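Local structure of putative TRAP PERIPLASMIC SOLUTE BINDING PROTEIN (Haemophilus influenzae, 4PBQ) at residues K110-A115 against N144-I149; E114-L119 against K264-A269; S172-W177 against N228-P233; I224-H229 against E275-L280. The protein binds L-gulonate and probably delivers it, in the periplasm, to the membrane subunits of a TRAP transporter. All blocks are in the same frame, centred on the assembly; numbering follows the deposited sequence.

Contact 1: residues K110-A115 against N144-I149; sequences KDNQEA and NGFRVI. With 2UF (L-gulonate), chain D.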
# COMPACT_ATOMS: atom_id res chain seq x y z
N LYS A 110 -11.12 -1.26 10.62
CA LYS A 110 -11.67 -0.07 11.31
C LYS A 110 -10.64 1.02 11.63
O LYS A 110 -10.98 2.20 11.70
CB LYS A 110 -12.44 -0.47 12.58
CG LYS A 110 -11.60 -0.70 13.83
CD LYS A 110 -12.47 -1.17 15.01
CE LYS A 110 -11.81 -0.86 16.36
NZ LYS A 110 -11.11 -2.02 16.93
N ASP A 111 -9.38 0.61 11.81
CA ASP A 111 -8.29 1.53 12.14
C ASP A 111 -6.94 0.84 11.93
O ASP A 111 -6.89 -0.34 11.58
CB ASP A 111 -8.44 2.09 13.57
CG ASP A 111 -8.54 1.00 14.64
OD1 ASP A 111 -7.90 -0.07 14.53
OD2 ASP A 111 -9.27 1.24 15.64
N ASN A 112 -5.86 1.59 12.13
CA ASN A 112 -4.52 1.07 11.91
C ASN A 112 -4.22 -0.17 12.76
O ASN A 112 -3.65 -1.15 12.26
CB ASN A 112 -3.46 2.12 12.21
CG ASN A 112 -3.45 3.26 11.21
OD1 ASN A 112 -3.75 3.08 10.03
ND2 ASN A 112 -3.07 4.44 11.67
N GLN A 113 -4.59 -0.13 14.04
CA GLN A 113 -4.28 -1.24 14.92
C GLN A 113 -5.01 -2.51 14.49
O GLN A 113 -4.46 -3.60 14.57
CB GLN A 113 -4.54 -0.87 16.39
CG GLN A 113 -3.37 -0.11 17.03
CD GLN A 113 -2.08 -0.95 17.16
OE1 GLN A 113 -2.13 -2.14 17.49
NE2 GLN A 113 -0.93 -0.33 16.90
N GLU A 114 -6.25 -2.39 14.01
CA GLU A 114 -6.97 -3.57 13.53
C GLU A 114 -6.35 -4.13 12.23
O GLU A 114 -6.27 -5.35 12.05
CB GLU A 114 -8.46 -3.27 13.32
CG GLU A 114 -9.26 -4.46 12.77
CD GLU A 114 -10.75 -4.23 12.88
OE1 GLU A 114 -11.29 -4.47 13.99
OE2 GLU A 114 -11.37 -3.80 11.88
N ALA A 115 -5.93 -3.24 11.33
CA ALA A 115 -5.26 -3.67 10.12
C ALA A 115 -4.01 -4.47 10.48
O ALA A 115 -3.75 -5.53 9.90
CB ALA A 115 -4.89 -2.48 9.23
N ASN A 144 1.38 1.33 4.68
CA ASN A 144 1.37 2.61 3.99
C ASN A 144 0.21 3.45 4.53
O ASN A 144 0.37 4.64 4.79
CB ASN A 144 1.32 2.41 2.48
CG ASN A 144 2.65 1.98 1.92
OD1 ASN A 144 3.68 2.32 2.47
ND2 ASN A 144 2.63 1.22 0.84
N GLY A 145 -0.95 2.82 4.73
CA GLY A 145 -2.01 3.43 5.51
C GLY A 145 -3.36 3.49 4.83
O GLY A 145 -3.51 3.06 3.67
N PHE A 146 -4.33 4.03 5.55
CA PHE A 146 -5.63 4.30 4.93
C PHE A 146 -5.51 5.35 3.87
O PHE A 146 -4.81 6.35 4.02
CB PHE A 146 -6.63 4.72 5.97
CG PHE A 146 -7.12 3.59 6.83
CD1 PHE A 146 -8.15 2.77 6.41
CD2 PHE A 146 -6.53 3.35 8.05
CE1 PHE A 146 -8.59 1.72 7.20
CE2 PHE A 146 -6.96 2.30 8.87
CZ PHE A 146 -7.99 1.49 8.45
N ARG A 147 -6.28 5.16 2.80
CA ARG A 147 -6.24 6.09 1.70
C ARG A 147 -7.28 7.20 1.84
O ARG A 147 -8.42 6.96 2.26
CB ARG A 147 -6.44 5.32 0.38
CG ARG A 147 -5.39 4.24 0.17
CD ARG A 147 -5.63 3.42 -1.03
NE ARG A 147 -5.24 4.02 -2.30
CZ ARG A 147 -4.04 3.89 -2.86
NH1 ARG A 147 -3.10 3.17 -2.26
NH2 ARG A 147 -3.80 4.45 -4.02
N VAL A 148 -6.86 8.41 1.49
CA VAL A 148 -7.72 9.59 1.50
C VAL A 148 -7.75 10.19 0.09
O VAL A 148 -6.89 9.90 -0.74
CB VAL A 148 -7.31 10.63 2.57
CG1 VAL A 148 -7.32 9.99 3.94
CG2 VAL A 148 -5.93 11.23 2.28
N ILE A 149 -8.77 10.99 -0.19
CA ILE A 149 -8.91 11.61 -1.51
C ILE A 149 -8.37 13.03 -1.52
O ILE A 149 -8.78 13.86 -0.72
CB ILE A 149 -10.39 11.65 -1.94
CG1 ILE A 149 -10.95 10.22 -2.01
CG2 ILE A 149 -10.54 12.35 -3.28
CD1 ILE A 149 -12.47 10.16 -2.17
O6A 2UF D . 0.32 4.06 -6.98
C6 2UF D . -0.42 4.03 -5.98
O6B 2UF D . -1.35 4.82 -5.75
C5 2UF D . -0.12 2.95 -4.92
O5 2UF D . -0.54 3.43 -3.66
C4 2UF D . -0.85 1.63 -5.25
O4 2UF D . -0.33 1.08 -6.47
C3 2UF D . -0.68 0.64 -4.08
O3 2UF D . 0.72 0.49 -3.66
C2 2UF D . -1.24 -0.75 -4.44
O2 2UF D . -1.34 -1.43 -3.20
C1 2UF D . -2.67 -0.67 -5.05
O1 2UF D . -3.16 -2.01 -5.19
O HOH W 1 -3.58 4.93 8.04

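Contact 2: residues E114-L119 against K264-A269; sequences EAKKVL and KEWELA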
# COMPACT_ATOMS: atom_id res chain seq x y z
N GLU A 114 -6.25 -2.39 14.01
CA GLU A 114 -6.97 -3.57 13.53
C GLU A 114 -6.35 -4.13 12.23
O GLU A 114 -6.27 -5.35 12.05
CB GLU A 114 -8.46 -3.27 13.32
CG GLU A 114 -9.26 -4.46 12.77
CD GLU A 114 -10.75 -4.23 12.88
OE1 GLU A 114 -11.29 -4.47 13.99
OE2 GLU A 114 -11.37 -3.80 11.88
N ALA A 115 -5.93 -3.24 11.33
CA ALA A 115 -5.26 -3.67 10.12
C ALA A 115 -4.01 -4.47 10.48
O ALA A 115 -3.75 -5.53 9.90
CB ALA A 115 -4.89 -2.48 9.23
N LYS A 116 -3.27 -3.99 11.48
CA LYS A 116 -2.01 -4.63 11.85
C LYS A 116 -2.33 -6.01 12.44
O LYS A 116 -1.68 -6.99 12.15
CB LYS A 116 -1.27 -3.76 12.87
CG LYS A 116 0.07 -4.33 13.36
CD LYS A 116 0.72 -3.34 14.33
CE LYS A 116 2.08 -3.83 14.81
NZ LYS A 116 1.97 -4.92 15.80
N LYS A 117 -3.36 -6.06 13.28
CA LYS A 117 -3.74 -7.29 13.95
C LYS A 117 -4.12 -8.37 12.95
O LYS A 117 -3.67 -9.52 13.06
CB LYS A 117 -4.90 -7.03 14.92
CG LYS A 117 -5.28 -8.21 15.78
CD LYS A 117 -6.49 -7.85 16.66
CE LYS A 117 -6.80 -8.98 17.64
NZ LYS A 117 -7.95 -8.60 18.49
N VAL A 118 -4.93 -8.00 11.96
CA VAL A 118 -5.32 -8.97 10.95
C VAL A 118 -4.12 -9.39 10.08
O VAL A 118 -4.00 -10.55 9.71
CB VAL A 118 -6.43 -8.44 10.05
CG1 VAL A 118 -6.64 -9.37 8.88
CG2 VAL A 118 -7.72 -8.26 10.85
N LEU A 119 -3.27 -8.44 9.74
CA LEU A 119 -2.11 -8.75 8.88
C LEU A 119 -1.05 -9.57 9.61
O LEU A 119 -0.12 -10.12 9.00
CB LEU A 119 -1.49 -7.47 8.32
CG LEU A 119 -2.40 -6.78 7.31
CD1 LEU A 119 -1.94 -5.39 6.99
CD2 LEU A 119 -2.55 -7.59 6.03
N LYS A 264 8.91 -2.00 14.03
CA LYS A 264 9.37 -0.62 14.08
C LYS A 264 8.67 0.24 13.03
O LYS A 264 8.40 1.44 13.28
CB LYS A 264 10.89 -0.54 13.89
CG LYS A 264 11.65 -1.19 15.04
CD LYS A 264 11.51 -0.38 16.33
CE LYS A 264 12.54 -0.81 17.35
NZ LYS A 264 11.96 -0.91 18.71
N GLU A 265 8.38 -0.34 11.87
CA GLU A 265 7.74 0.40 10.80
C GLU A 265 6.28 0.74 11.13
O GLU A 265 5.85 1.85 10.87
CB GLU A 265 7.80 -0.32 9.46
CG GLU A 265 7.47 0.60 8.25
CD GLU A 265 5.99 0.69 7.90
OE1 GLU A 265 5.23 -0.17 8.39
OE2 GLU A 265 5.60 1.61 7.13
N TRP A 266 5.54 -0.21 11.68
CA TRP A 266 4.17 0.08 12.13
C TRP A 266 4.18 1.22 13.15
O TRP A 266 3.43 2.17 13.01
CB TRP A 266 3.48 -1.15 12.72
CG TRP A 266 2.87 -2.01 11.66
CD1 TRP A 266 3.46 -3.09 11.04
CD2 TRP A 266 1.56 -1.86 11.05
NE1 TRP A 266 2.61 -3.60 10.08
CE2 TRP A 266 1.43 -2.89 10.09
CE3 TRP A 266 0.49 -0.98 11.25
CZ2 TRP A 266 0.29 -3.04 9.30
CZ3 TRP A 266 -0.65 -1.13 10.47
CH2 TRP A 266 -0.74 -2.16 9.52
N GLU A 267 5.03 1.11 14.16
CA GLU A 267 5.14 2.14 15.19
C GLU A 267 5.48 3.51 14.59
O GLU A 267 4.83 4.52 14.91
CB GLU A 267 6.21 1.71 16.20
CG GLU A 267 6.49 2.70 17.32
CD GLU A 267 7.46 2.16 18.36
OE1 GLU A 267 8.60 1.80 18.00
OE2 GLU A 267 7.06 2.09 19.54
N LEU A 268 6.50 3.55 13.75
CA LEU A 268 6.93 4.80 13.14
C LEU A 268 5.87 5.36 12.18
O LEU A 268 5.65 6.58 12.11
CB LEU A 268 8.26 4.58 12.41
CG LEU A 268 8.85 5.87 11.82
CD1 LEU A 268 9.10 6.91 12.90
CD2 LEU A 268 10.16 5.59 11.08
N ALA A 269 5.22 4.48 11.45
CA ALA A 269 4.22 4.90 10.50
C ALA A 269 3.01 5.51 11.20
O ALA A 269 2.50 6.55 10.78
CB ALA A 269 3.80 3.72 9.59

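Contact 3: residues S172-W177 against N228-P233; sequences SLFVDW and NHIFSP. With 2UF (L-gulonate), chain D.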
# COMPACT_ATOMS: atom_id res chain seq x y z
N SER A 172 -7.56 -2.81 -11.12
CA SER A 172 -8.98 -2.61 -11.46
C SER A 172 -9.89 -2.56 -10.24
O SER A 172 -11.03 -2.05 -10.33
CB SER A 172 -9.43 -3.69 -12.44
OG SER A 172 -9.36 -4.96 -11.81
N LEU A 173 -9.44 -3.05 -9.08
CA LEU A 173 -10.26 -2.91 -7.87
C LEU A 173 -10.58 -1.42 -7.62
O LEU A 173 -11.67 -1.04 -7.20
CB LEU A 173 -9.52 -3.45 -6.63
CG LEU A 173 -10.18 -3.08 -5.32
CD1 LEU A 173 -11.54 -3.75 -5.25
CD2 LEU A 173 -9.33 -3.47 -4.09
N PHE A 174 -9.60 -0.57 -7.88
CA PHE A 174 -9.73 0.84 -7.60
C PHE A 174 -10.55 1.53 -8.68
O PHE A 174 -11.28 2.50 -8.39
CB PHE A 174 -8.34 1.47 -7.48
CG PHE A 174 -7.62 1.12 -6.22
CD1 PHE A 174 -6.99 -0.13 -6.07
CD2 PHE A 174 -7.55 2.03 -5.19
CE1 PHE A 174 -6.32 -0.44 -4.89
CE2 PHE A 174 -6.86 1.72 -4.02
CZ PHE A 174 -6.27 0.48 -3.86
N VAL A 175 -10.44 1.03 -9.91
CA VAL A 175 -11.31 1.49 -10.98
C VAL A 175 -12.76 1.18 -10.57
O VAL A 175 -13.63 2.04 -10.67
CB VAL A 175 -10.98 0.84 -12.34
CG1 VAL A 175 -11.91 1.38 -13.41
CG2 VAL A 175 -9.53 1.11 -12.75
N ASP A 176 -13.03 -0.05 -10.17
CA ASP A 176 -14.38 -0.44 -9.75
C ASP A 176 -14.89 0.33 -8.53
O ASP A 176 -16.06 0.75 -8.48
CB ASP A 176 -14.44 -1.94 -9.51
CG ASP A 176 -14.22 -2.76 -10.77
OD1 ASP A 176 -14.38 -2.23 -11.91
OD2 ASP A 176 -13.92 -3.95 -10.61
N TRP A 177 -14.01 0.53 -7.55
CA TRP A 177 -14.34 1.33 -6.38
C TRP A 177 -14.80 2.73 -6.81
O TRP A 177 -15.84 3.23 -6.38
CB TRP A 177 -13.14 1.40 -5.41
CG TRP A 177 -13.31 2.51 -4.41
CD1 TRP A 177 -14.02 2.46 -3.26
CD2 TRP A 177 -12.78 3.84 -4.51
NE1 TRP A 177 -14.00 3.68 -2.63
CE2 TRP A 177 -13.23 4.54 -3.37
CE3 TRP A 177 -11.98 4.50 -5.45
CZ2 TRP A 177 -12.92 5.88 -3.15
CZ3 TRP A 177 -11.66 5.84 -5.23
CH2 TRP A 177 -12.12 6.51 -4.08
N ASN A 228 -10.76 7.45 4.07
CA ASN A 228 -10.22 6.21 4.61
C ASN A 228 -10.96 5.00 4.04
O ASN A 228 -11.33 4.08 4.76
CB ASN A 228 -10.25 6.20 6.14
CG ASN A 228 -9.37 7.28 6.74
OD1 ASN A 228 -8.43 7.73 6.11
ND2 ASN A 228 -9.65 7.68 7.98
N HIS A 229 -11.19 5.04 2.73
CA HIS A 229 -11.98 4.02 2.05
C HIS A 229 -11.32 2.64 1.94
O HIS A 229 -12.00 1.63 1.90
CB HIS A 229 -12.41 4.52 0.68
CG HIS A 229 -11.28 5.07 -0.15
ND1 HIS A 229 -10.79 6.35 0.01
CD2 HIS A 229 -10.55 4.51 -1.15
CE1 HIS A 229 -9.79 6.55 -0.84
NE2 HIS A 229 -9.64 5.45 -1.57
N ILE A 230 -9.98 2.63 1.88
CA ILE A 230 -9.19 1.44 1.58
C ILE A 230 -7.91 1.53 2.41
O ILE A 230 -7.38 2.64 2.59
CB ILE A 230 -8.86 1.35 0.07
CG1 ILE A 230 -10.10 0.90 -0.72
CG2 ILE A 230 -7.64 0.42 -0.19
CD1 ILE A 230 -9.92 0.87 -2.26
N PHE A 231 -7.45 0.40 2.95
CA PHE A 231 -6.18 0.35 3.69
C PHE A 231 -5.12 -0.27 2.80
O PHE A 231 -5.31 -1.36 2.29
CB PHE A 231 -6.28 -0.48 4.98
CG PHE A 231 -4.98 -0.48 5.76
CD1 PHE A 231 -4.69 0.53 6.67
CD2 PHE A 231 -4.02 -1.44 5.51
CE1 PHE A 231 -3.46 0.54 7.36
CE2 PHE A 231 -2.79 -1.43 6.19
CZ PHE A 231 -2.52 -0.43 7.10
N SER A 232 -3.99 0.41 2.64
CA SER A 232 -2.91 -0.09 1.80
C SER A 232 -1.71 -0.58 2.61
O SER A 232 -1.01 0.23 3.23
CB SER A 232 -2.46 1.02 0.87
OG SER A 232 -3.34 1.17 -0.24
N PRO A 233 -1.46 -1.88 2.61
CA PRO A 233 -0.22 -2.41 3.20
C PRO A 233 0.95 -2.24 2.25
O PRO A 233 0.75 -2.17 1.04
CB PRO A 233 -0.50 -3.89 3.35
CG PRO A 233 -1.81 -4.14 2.76
CD PRO A 233 -2.24 -2.96 1.99
O6A 2UF D . 0.32 4.06 -6.98
C6 2UF D . -0.42 4.03 -5.98
O6B 2UF D . -1.35 4.82 -5.75
C5 2UF D . -0.12 2.95 -4.92
O5 2UF D . -0.54 3.43 -3.66
C4 2UF D . -0.85 1.63 -5.25
O4 2UF D . -0.33 1.08 -6.47
C3 2UF D . -0.68 0.64 -4.08
O3 2UF D . 0.72 0.49 -3.66
C2 2UF D . -1.24 -0.75 -4.44
O2 2UF D . -1.34 -1.43 -3.20
C1 2UF D . -2.67 -0.67 -5.05
O1 2UF D . -3.16 -2.01 -5.19

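Contact 4: residues I224-H229 against E275-L280; sequences IIQSNH and EVKDYL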
# COMPACT_ATOMS: atom_id res chain seq x y z
N ILE A 224 -8.30 17.81 0.91
CA ILE A 224 -8.04 16.43 1.30
C ILE A 224 -9.24 15.95 2.06
O ILE A 224 -9.63 16.52 3.08
CB ILE A 224 -6.75 16.29 2.13
CG1 ILE A 224 -5.55 16.78 1.33
CG2 ILE A 224 -6.55 14.84 2.54
CD1 ILE A 224 -4.24 16.81 2.10
N ILE A 225 -9.87 14.92 1.53
CA ILE A 225 -11.09 14.40 2.11
C ILE A 225 -10.80 13.06 2.80
O ILE A 225 -10.39 12.09 2.14
CB ILE A 225 -12.16 14.27 1.03
CG1 ILE A 225 -12.41 15.64 0.34
CG2 ILE A 225 -13.43 13.70 1.63
CD1 ILE A 225 -11.54 15.93 -0.93
N GLN A 226 -11.02 13.02 4.11
CA GLN A 226 -10.61 11.88 4.92
C GLN A 226 -11.55 10.68 4.83
O GLN A 226 -12.15 10.25 5.81
CB GLN A 226 -10.45 12.30 6.37
CG GLN A 226 -9.69 11.33 7.21
CD GLN A 226 -9.51 11.87 8.61
OE1 GLN A 226 -10.19 11.45 9.55
NE2 GLN A 226 -8.63 12.86 8.74
N SER A 227 -11.63 10.13 3.64
CA SER A 227 -12.50 9.00 3.37
C SER A 227 -12.06 7.70 4.04
O SER A 227 -12.89 6.95 4.53
CB SER A 227 -12.61 8.80 1.86
OG SER A 227 -11.34 8.79 1.21
N ASN A 228 -10.76 7.45 4.07
CA ASN A 228 -10.22 6.21 4.61
C ASN A 228 -10.96 5.00 4.04
O ASN A 228 -11.33 4.08 4.76
CB ASN A 228 -10.25 6.20 6.14
CG ASN A 228 -9.37 7.28 6.74
OD1 ASN A 228 -8.43 7.73 6.11
ND2 ASN A 228 -9.65 7.68 7.98
N HIS A 229 -11.19 5.04 2.73
CA HIS A 229 -11.98 4.02 2.05
C HIS A 229 -11.32 2.64 1.94
O HIS A 229 -12.00 1.63 1.90
CB HIS A 229 -12.41 4.52 0.68
CG HIS A 229 -11.28 5.07 -0.15
ND1 HIS A 229 -10.79 6.35 0.01
CD2 HIS A 229 -10.55 4.51 -1.15
CE1 HIS A 229 -9.79 6.55 -0.84
NE2 HIS A 229 -9.64 5.45 -1.57
N GLU A 275 1.77 13.15 12.66
CA GLU A 275 2.54 14.37 12.40
C GLU A 275 2.16 14.97 11.06
O GLU A 275 2.03 16.20 10.92
CB GLU A 275 4.04 14.08 12.36
CG GLU A 275 4.62 13.69 13.70
CD GLU A 275 6.02 13.12 13.59
OE1 GLU A 275 6.55 12.97 12.47
OE2 GLU A 275 6.58 12.81 14.65
N VAL A 276 2.00 14.10 10.07
CA VAL A 276 1.74 14.56 8.71
C VAL A 276 0.36 15.18 8.61
O VAL A 276 0.15 16.19 7.93
CB VAL A 276 1.92 13.41 7.71
CG1 VAL A 276 1.31 13.78 6.38
CG2 VAL A 276 3.42 13.09 7.55
N LYS A 277 -0.60 14.59 9.31
CA LYS A 277 -1.95 15.16 9.34
C LYS A 277 -1.93 16.60 9.90
O LYS A 277 -2.57 17.48 9.37
CB LYS A 277 -2.87 14.26 10.15
CG LYS A 277 -3.29 12.98 9.43
CD LYS A 277 -4.21 12.12 10.29
CE LYS A 277 -5.62 12.71 10.35
NZ LYS A 277 -6.58 11.78 11.03
N ASP A 278 -1.18 16.82 10.97
CA ASP A 278 -1.04 18.15 11.55
C ASP A 278 -0.34 19.10 10.57
O ASP A 278 -0.77 20.25 10.41
CB ASP A 278 -0.24 18.06 12.85
CG ASP A 278 -0.27 19.37 13.63
OD1 ASP A 278 -1.38 19.79 14.02
OD2 ASP A 278 0.80 19.96 13.84
N TYR A 279 0.73 18.62 9.95
CA TYR A 279 1.47 19.39 8.94
C TYR A 279 0.52 19.89 7.84
O TYR A 279 0.52 21.08 7.47
CB TYR A 279 2.57 18.52 8.33
CG TYR A 279 3.41 19.22 7.27
CD1 TYR A 279 2.96 19.32 5.96
CD2 TYR A 279 4.65 19.74 7.58
CE1 TYR A 279 3.69 19.96 5.01
CE2 TYR A 279 5.40 20.38 6.62
CZ TYR A 279 4.92 20.49 5.34
OH TYR A 279 5.65 21.12 4.36
N LEU A 280 -0.26 18.97 7.29
CA LEU A 280 -1.16 19.31 6.18
C LEU A 280 -2.27 20.27 6.61
O LEU A 280 -2.70 21.12 5.83
CB LEU A 280 -1.74 18.04 5.57
CG LEU A 280 -0.67 17.21 4.86
CD1 LEU A 280 -1.19 15.84 4.44
CD2 LEU A 280 -0.15 17.96 3.63
O HOH W 2 -7.56 9.71 9.38

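Contact 1: residues K110-A115 against N144-I149
The ring of Phe146 lies with its rim against the start of helix 112-119, and every direct contact between the two segments involves this ring. Its CE2 sits 3.4 Å from the backbone C of Asp111, near the ring plane, while CD2 is equally close, at 3.4 Å, to OD1 of Asn112. Phe146 leaves the strand towards the helix, and CG anti to the carbonyl carbon (chi1 -74°) sets its ring beside Asn112, the two side chains running in opposite senses; amide and ring planes are 31° apart. Phe231 meets the same ring edge-to-face.

Polar contact across the gap passes through one water, which donates to Asn112 OD1 (2.7 Å from the water oxygen) and accepts from Phe146 N at 2.8 Å. Because Asn112 ND2 is bound to Glu273, both ends of the amide are held and its rotation is fixed.

Charged and capping groups gather on the helix side. Asp111 is the N-cap residue, its OD1 taking Glu114 N at 2.9 Å; Glu114 OE2 in turn accepts from Lys110 N, while Lys110 NZ lies at long ion-pair range of Asp111 and Glu114.

From the neighbouring position on the strand, Arg147 serves L-gulonate: NH1 donates to O5 at 2.9 Å and NH2 to the carboxylate O6B at 3.0 Å. NE pairs with Glu206 and NH1 also with Ser232, so the guanidinium is fixed from both protein and ligand. Asn144 and Gly145 together face Ser232, a classic beta bulge that ends two residues before Arg147 of the solute pocket, in the cleft of a family 7 binding protein.

Contact 2: residues E114-L119 against K264-A269
Trp266 presents one indole face to Lys116, whose aliphatic chain lies along it, while Glu265 OE1 stands over the opposite face, towards the rim and 4.3 Å above the plane. At the edge, near the ring plane, Leu119 CD1 reaches CZ2 at 4.0 Å, its side chain crossing the indole at about a right angle. Ala115 adds an apolar touch, its CB 4.2 Å from Trp266 CH2.

The lysine contact is a CH-pi interaction over the face. Lys116 CB is 3.5 Å from the centroid of the six-membered ring and only 9° off its normal, and the chain then continues across the bicycle, CG above the middle and CD and CE towards the five-membered ring. A first torsion that sets CG anti to the backbone N (chi1 179°), followed by two more extended ones, keeps these methylenes parallel to the indole, the two side chains sliding past each other head to tail. NZ turns off at the end to form a salt bridge with Glu120, and its cation-pi approach to the five-membered ring is at most a weak attraction.

The polar atoms of this region have partners on strand 136-151: Trp266 NE1 donates to Tyr141 O, and Glu265 OE1 accepts from Met143 N. The short helical segments run antiparallel at 168° with axes 12.0 Å apart, a spacing bridged by the indole. Here a tryptophan packs helix 112-119 against helix 248-281, the long helix that runs along both lobes and is a hallmark of TRAP solute-binding proteins.

Contact 3: residues S172-W177 against N228-P233
Trp177 and His229 form the tight part of this contact, an offset stack in which the six-membered ring of the indole and the imidazole have centroids 4.1 Å apart and planes inclined by 14°. The imidazole overlaps the indole near its rim, with His229 CD2 only 3.4 Å from Trp177 CZ2. His229 reaches that spot because its CG stands between the backbone N and the carbonyl carbon (chi1 51°), which lays the ring against the indole. Two bonds then fix its rotation: ND1 is tied to Ser227 OG and NE2 to Glu206, the carboxylate that also pairs with Arg147.

Ile230 continues the packing. Its CD1 lies over one face of Phe174, 4.1 Å from the centroid, and comes within 3.6 Å of CE2, while CG2 approaches CZ.

These residues join helix 172-180 to the residues leading into strand 231-239, which runs antiparallel to strand 136-151 in the main sheet of the two-lobed binding-protein fold. The junction lies beside the solute cleft: Phe174, a pocket residue, offers CE1 to the terminal hydroxyl O1 of L-gulonate at 3.5 Å, an oblique packing touch rather than a bond. Farther along the strand, Ser232 OG is bonded to Glu104, itself a partner of the ligand.

Looser packing begins where Ile230 CD1 is 4.3 Å from Trp177 CG, an oblique contact of the same methyl that packs on Phe174. Elsewhere on the helix the side chains are more open: Ser172 is exposed and Val175 and Asp176 partly so, none of them touching the strand segment.

Contact 4: residues I224-H229 against E275-L280
Gln226 and Lys277 meet because each is aimed by its torsions: CG of Gln226 is anti to the backbone N (chi1 -164°) and the rest of the chain is extended, whereas Lys277 sets off with CG beside its backbone N and bends at chi3 (75°). The two side chains cross at about a right angle, and Lys277 NZ comes to 3.8 Å from Gln226 CD.

A second link runs through water. One molecule accepts from Lys277 NZ at 2.8 Å and from Asn228 ND2 at 3.2 Å, joining the lysine to the loop beyond the glutamine. Asn228 has left-handed backbone angles, which help turn the chain towards the next strand.

Behind this polar rim is a small apolar contact, Ile224 CD1 against Leu280 CD1 at 4.0 Å, the branches again meeting at about a right angle. Tyr209, on helix 209-214, touches Ile224, Lys277 and Leu280 alike and so fills in between strand and helix.

The loop is shaped by its own backbone. Ser227 N donates to Ile225 O at 2.8 Å, closing an inverse gamma turn centred on Gln226, and the turn directs its side chain outward to the helix. Ile224 and Ile225 precede it on strand 223-225, which lies between strands 136-151 and 286-288. The contact joins the C-terminal part of helix 248-281 to strand 223-225 and the turn after it, in the main sheet of the binding-protein fold.

How the contacts relate
From the N terminus, residues 110-119, helix 112-119 with the loop before it, open two contacts. Contact 1 closes the shorter loop, on strand 136-151; contact 2 closes only at helix 248-281 and so encloses contact 3, which runs from helix 172-180 to strand 231-239. Contact 4 opens on residues 224-229, where contact 3 is closing, and shares Asn228 and His229 with it. It ends at 275-280, beyond the end of contact 2, so contacts 2 and 4 cross on the long helix. Contacts 1, 3 and 4 reach one sheet, in which strands 223-225 and 231-239 both pair with strand 136-151; contacts 1 and 3 also touch L-gulonate. Phe231 links contact 3 to contact 2 by packing on Trp266.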